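Local coordinates for guanine nucleotide exchange factor SRM1 (PDB 3OF7), which promotes the exchange of GDP for GTP on the small GTPases GSP1 and GSP2, binds chromatin and controls RNA metabolism and nuclear transport, at residues H148-L153 with S160-S165; N205-A210 with L219-M224. All coordinates share one frame; numbering follows the deposited sequence.

Interaction 1: H148-L153 with S160-S165; sequences HKVVQL and SCALFS
V150 and F164 form the tight part of this antiparallel hairpin contact. F164 sets CG anti to its carbonyl carbon (chi1 -77°), which brings the ring against V150, whose CG2 rests over one ring face, 4.0 Å from the centroid, as a CH-pi contact. On the same side, L153 CD2 meets the methyl of A162 at 3.8 Å; the small alanine lets the leucine close in. A classic beta bulge interrupts the pairing: V151 and Q152 both face L163, whose O takes a straight bond from V151 N (2.8 Å) and a weak one from Q152 N. The extra residue puts V151 beside L163, CG2 to CG, on the side of the sheet away from F164. Replacing F164 by an alanine is likely to open a gap beside V150 CG2 and leave that methyl without its aromatic partner.

Toward solvent the contact becomes polar and looser. S165 OG accepts the amide of K149 at 3.1 Å, nearly straight, while a water in the plane of the imidazole joins this hydroxyl (2.6 Å) to H148 ND1. Serine suits this end: its hydroxyl, one bond from CB, stays close enough to the strand to accept the K149 amide and still bind water. Strand 78-83 packs against the face bearing V150 and L153, and strand 206-211 meets Q152, C161 and L163 on the other.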
# COMPACT_ATOMS: atom_id res chain seq x y z
N HIS A 148 10.18 17.41 15.90
CA HIS A 148 9.07 16.92 15.08
C HIS A 148 9.24 15.42 14.87
O HIS A 148 10.32 14.88 15.07
CB HIS A 148 9.00 17.66 13.75
CG HIS A 148 8.92 19.15 13.90
ND1 HIS A 148 7.86 19.77 14.50
CD2 HIS A 148 9.80 20.12 13.57
CE1 HIS A 148 8.06 21.07 14.52
NE2 HIS A 148 9.24 21.32 13.96
N LYS A 149 8.15 14.76 14.47
CA LYS A 149 8.15 13.32 14.27
C LYS A 149 7.49 12.93 12.96
O LYS A 149 6.68 13.67 12.42
CB LYS A 149 7.44 12.64 15.45
CG LYS A 149 8.33 12.52 16.68
CD LYS A 149 7.61 11.92 17.87
CE LYS A 149 8.51 11.90 19.10
NZ LYS A 149 9.08 13.25 19.40
N VAL A 150 7.83 11.74 12.47
CA VAL A 150 7.16 11.18 11.30
C VAL A 150 5.78 10.67 11.71
O VAL A 150 5.65 9.98 12.72
CB VAL A 150 7.97 10.02 10.69
CG1 VAL A 150 7.22 9.39 9.51
CG2 VAL A 150 9.37 10.48 10.27
N VAL A 151 4.76 11.02 10.92
CA VAL A 151 3.40 10.51 11.17
C VAL A 151 2.95 9.51 10.11
O VAL A 151 2.02 8.74 10.35
CB VAL A 151 2.35 11.64 11.32
CG1 VAL A 151 2.73 12.59 12.47
CG2 VAL A 151 2.17 12.41 10.01
N GLN A 152 3.61 9.51 8.96
CA GLN A 152 3.32 8.51 7.92
C GLN A 152 4.51 8.28 7.00
O GLN A 152 5.19 9.23 6.61
CB GLN A 152 2.09 8.90 7.09
CG GLN A 152 1.58 7.74 6.22
CD GLN A 152 0.53 8.13 5.19
OE1 GLN A 152 -0.04 9.22 5.24
NE2 GLN A 152 0.26 7.23 4.25
N LEU A 153 4.74 7.02 6.65
CA LEU A 153 5.72 6.65 5.63
C LEU A 153 4.99 6.20 4.37
O LEU A 153 3.85 5.77 4.43
CB LEU A 153 6.67 5.55 6.15
CG LEU A 153 7.63 5.94 7.28
CD1 LEU A 153 8.33 4.71 7.83
CD2 LEU A 153 8.66 6.95 6.79
N SER A 160 10.57 6.96 -1.94
CA SER A 160 10.24 6.88 -0.54
C SER A 160 9.84 8.26 -0.06
O SER A 160 10.33 9.27 -0.57
CB SER A 160 11.45 6.39 0.24
OG SER A 160 11.75 5.05 -0.09
N CYS A 161 8.95 8.29 0.92
CA CYS A 161 8.42 9.55 1.43
C CYS A 161 8.12 9.45 2.92
O CYS A 161 7.63 8.43 3.39
CB CYS A 161 7.15 9.95 0.66
SG CYS A 161 6.57 11.62 1.03
N ALA A 162 8.46 10.51 3.65
CA ALA A 162 8.11 10.62 5.06
C ALA A 162 7.38 11.92 5.30
O ALA A 162 7.87 13.00 4.93
CB ALA A 162 9.36 10.54 5.94
N LEU A 163 6.20 11.81 5.90
CA LEU A 163 5.39 12.97 6.27
C LEU A 163 5.60 13.30 7.75
O LEU A 163 5.43 12.43 8.61
CB LEU A 163 3.91 12.68 6.01
CG LEU A 163 2.90 13.73 6.48
CD1 LEU A 163 3.12 15.07 5.76
CD2 LEU A 163 1.47 13.23 6.29
N PHE A 164 5.95 14.55 8.03
CA PHE A 164 6.27 14.95 9.40
C PHE A 164 5.10 15.67 10.08
O PHE A 164 4.21 16.19 9.41
CB PHE A 164 7.54 15.80 9.45
CG PHE A 164 8.81 15.01 9.32
CD1 PHE A 164 9.30 14.65 8.06
CD2 PHE A 164 9.51 14.61 10.44
CE1 PHE A 164 10.47 13.92 7.93
CE2 PHE A 164 10.70 13.87 10.33
CZ PHE A 164 11.17 13.53 9.07
N SER A 165 5.12 15.69 11.41
CA SER A 165 4.04 16.27 12.19
C SER A 165 3.90 17.78 11.99
O SER A 165 2.88 18.36 12.35
CB SER A 165 4.26 15.97 13.68
OG SER A 165 5.56 16.36 14.06
O HOH W 1 5.62 18.64 15.36

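Interaction 2: N205-A210 with L219-M224; sequences NIVQLA and LDEEGM
N205 and E221 clasp the open end of a beta hairpin in the RCC1 propeller through two hydrogen bonds that run in opposite directions. The backbone N of N205 donates a hydrogen bond to E221 OE2 at 2.8 Å, meeting the anti side of the carboxylate 27° out of its plane, and E221 N returns a bond to N205 O. Glutamate suits this place because its chain, extended beyond CG, is long enough to bring the carboxylate back alongside N205. The two side chains point the same way, with N205 CB close against OE2.

Further in lies a classic beta bulge, V207 and Q208 both facing L219. L219 O receives V207 N at 2.8 Å in the carbonyl plane, and Q208 N more weakly; L219 N then bonds to Q208 O at 3.0 Å. Q208 spends its amide elsewhere, its NE2 on the hydroxyl of Y23 and its OE1 on the backbone N of I262, so a group that can both donate and accept is satisfied in a buried place.

Packing surrounds these bonds. V207 splits its two methyls, CG1 touching E221 CG at 3.8 Å and CG2 lying 4.0 Å from L219 CG. I206 bends its chain so that CD1 reaches D220 CB, the two side chains crossing at about a right angle. L219 also packs on V259 and I262 of the next sheet.

At the end of the strand, D220 starts a type I turn that ends at G223, where positive phi (96°) would jam a side chain against the preceding carbonyl. D220 OD2 binds S202 OG, while its OD1 receives M224 N at 3.0 Å from above the carboxylate plane.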
# COMPACT_ATOMS: atom_id res chain seq x y z
N ASN A 205 -0.91 22.39 5.56
CA ASN A 205 -0.09 21.24 5.92
C ASN A 205 -0.55 20.00 5.16
O ASN A 205 -1.75 19.80 4.95
CB ASN A 205 -0.17 20.97 7.42
CG ASN A 205 0.76 21.87 8.24
OD1 ASN A 205 1.43 22.75 7.72
ND2 ASN A 205 0.79 21.63 9.55
N ILE A 206 0.40 19.17 4.76
CA ILE A 206 0.08 17.86 4.20
C ILE A 206 -0.34 16.94 5.35
O ILE A 206 0.31 16.93 6.40
CB ILE A 206 1.28 17.28 3.42
CG1 ILE A 206 1.71 18.25 2.31
CG2 ILE A 206 0.94 15.87 2.87
CD1 ILE A 206 0.55 18.72 1.39
N VAL A 207 -1.42 16.20 5.15
CA VAL A 207 -2.00 15.35 6.21
C VAL A 207 -1.96 13.85 5.90
O VAL A 207 -2.03 13.02 6.81
CB VAL A 207 -3.45 15.78 6.55
CG1 VAL A 207 -3.48 17.25 7.00
CG2 VAL A 207 -4.41 15.55 5.36
N GLN A 208 -1.85 13.50 4.62
CA GLN A 208 -1.89 12.09 4.21
C GLN A 208 -1.15 11.83 2.89
O GLN A 208 -1.15 12.67 1.99
CB GLN A 208 -3.32 11.59 4.08
CG GLN A 208 -3.44 10.06 4.08
CD GLN A 208 -4.77 9.55 3.58
OE1 GLN A 208 -5.62 10.31 3.10
NE2 GLN A 208 -4.96 8.24 3.69
N LEU A 209 -0.54 10.65 2.81
CA LEU A 209 0.15 10.20 1.59
C LEU A 209 -0.57 9.01 0.98
O LEU A 209 -1.23 8.24 1.70
CB LEU A 209 1.59 9.81 1.92
CG LEU A 209 2.42 10.73 2.82
CD1 LEU A 209 3.77 10.09 3.15
CD2 LEU A 209 2.65 12.09 2.17
N ALA A 210 -0.45 8.84 -0.34
CA ALA A 210 -0.91 7.60 -1.00
C ALA A 210 0.05 7.23 -2.14
O ALA A 210 0.00 7.85 -3.21
CB ALA A 210 -2.35 7.75 -1.52
N LEU A 219 -2.45 14.71 0.28
CA LEU A 219 -3.68 15.39 0.67
C LEU A 219 -3.34 16.47 1.70
O LEU A 219 -2.54 16.22 2.61
CB LEU A 219 -4.68 14.40 1.28
CG LEU A 219 -6.06 14.91 1.74
CD1 LEU A 219 -6.87 15.52 0.58
CD2 LEU A 219 -6.84 13.76 2.38
N ASP A 220 -3.92 17.65 1.55
CA ASP A 220 -3.65 18.72 2.53
C ASP A 220 -4.85 19.02 3.43
O ASP A 220 -5.93 18.45 3.25
CB ASP A 220 -3.05 19.97 1.88
CG ASP A 220 -4.07 20.80 1.12
OD1 ASP A 220 -5.29 20.57 1.25
OD2 ASP A 220 -3.63 21.71 0.38
N GLU A 221 -4.65 19.92 4.39
CA GLU A 221 -5.67 20.26 5.39
C GLU A 221 -7.01 20.70 4.81
O GLU A 221 -8.05 20.41 5.40
CB GLU A 221 -5.16 21.36 6.32
CG GLU A 221 -3.98 20.99 7.17
CD GLU A 221 -3.53 22.15 8.03
OE1 GLU A 221 -3.93 22.20 9.21
OE2 GLU A 221 -2.80 23.03 7.51
N GLU A 222 -6.99 21.40 3.67
CA GLU A 222 -8.24 21.89 3.06
C GLU A 222 -8.90 20.88 2.13
O GLU A 222 -10.00 21.10 1.63
CB GLU A 222 -8.04 23.26 2.37
CG GLU A 222 -7.29 23.23 1.04
CD GLU A 222 -7.49 24.50 0.20
OE1 GLU A 222 -8.48 25.21 0.42
OE2 GLU A 222 -6.64 24.78 -0.67
N GLY A 223 -8.22 19.75 1.90
CA GLY A 223 -8.80 18.69 1.08
C GLY A 223 -8.37 18.71 -0.37
O GLY A 223 -8.99 18.06 -1.21
N MET A 224 -7.31 19.46 -0.67
CA MET A 224 -6.75 19.48 -2.02
C MET A 224 -5.83 18.27 -2.20
O MET A 224 -5.08 17.91 -1.28
CB MET A 224 -5.97 20.79 -2.26
CG MET A 224 -5.53 21.04 -3.71
SD MET A 224 -6.85 21.50 -4.86
CE MET A 224 -7.06 23.24 -4.43

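Overall arrangement
Interactions 1 and 2 are equivalent hairpins of successive sheets in the beta-propeller, their centres about 13 Å apart. Each carries a classic bulge at a Val-Gln pair facing a leucine, so the same backbone irregularity recurs from one sheet to the next. They touch directly: Q152 OE1 of interaction 1 lies 2.9 Å from L209 N of interaction 2, a probable hydrogen bond, and Q208 makes the corresponding reach onward to I262. Beside this polar link, L163 packs its CD1 3.4 Å from I206 O and its CD2 3.5 Å from V207 C. Q16, in the N-terminal part of the chain, also spans both, its NE2 bonding to F164 O and I206 O.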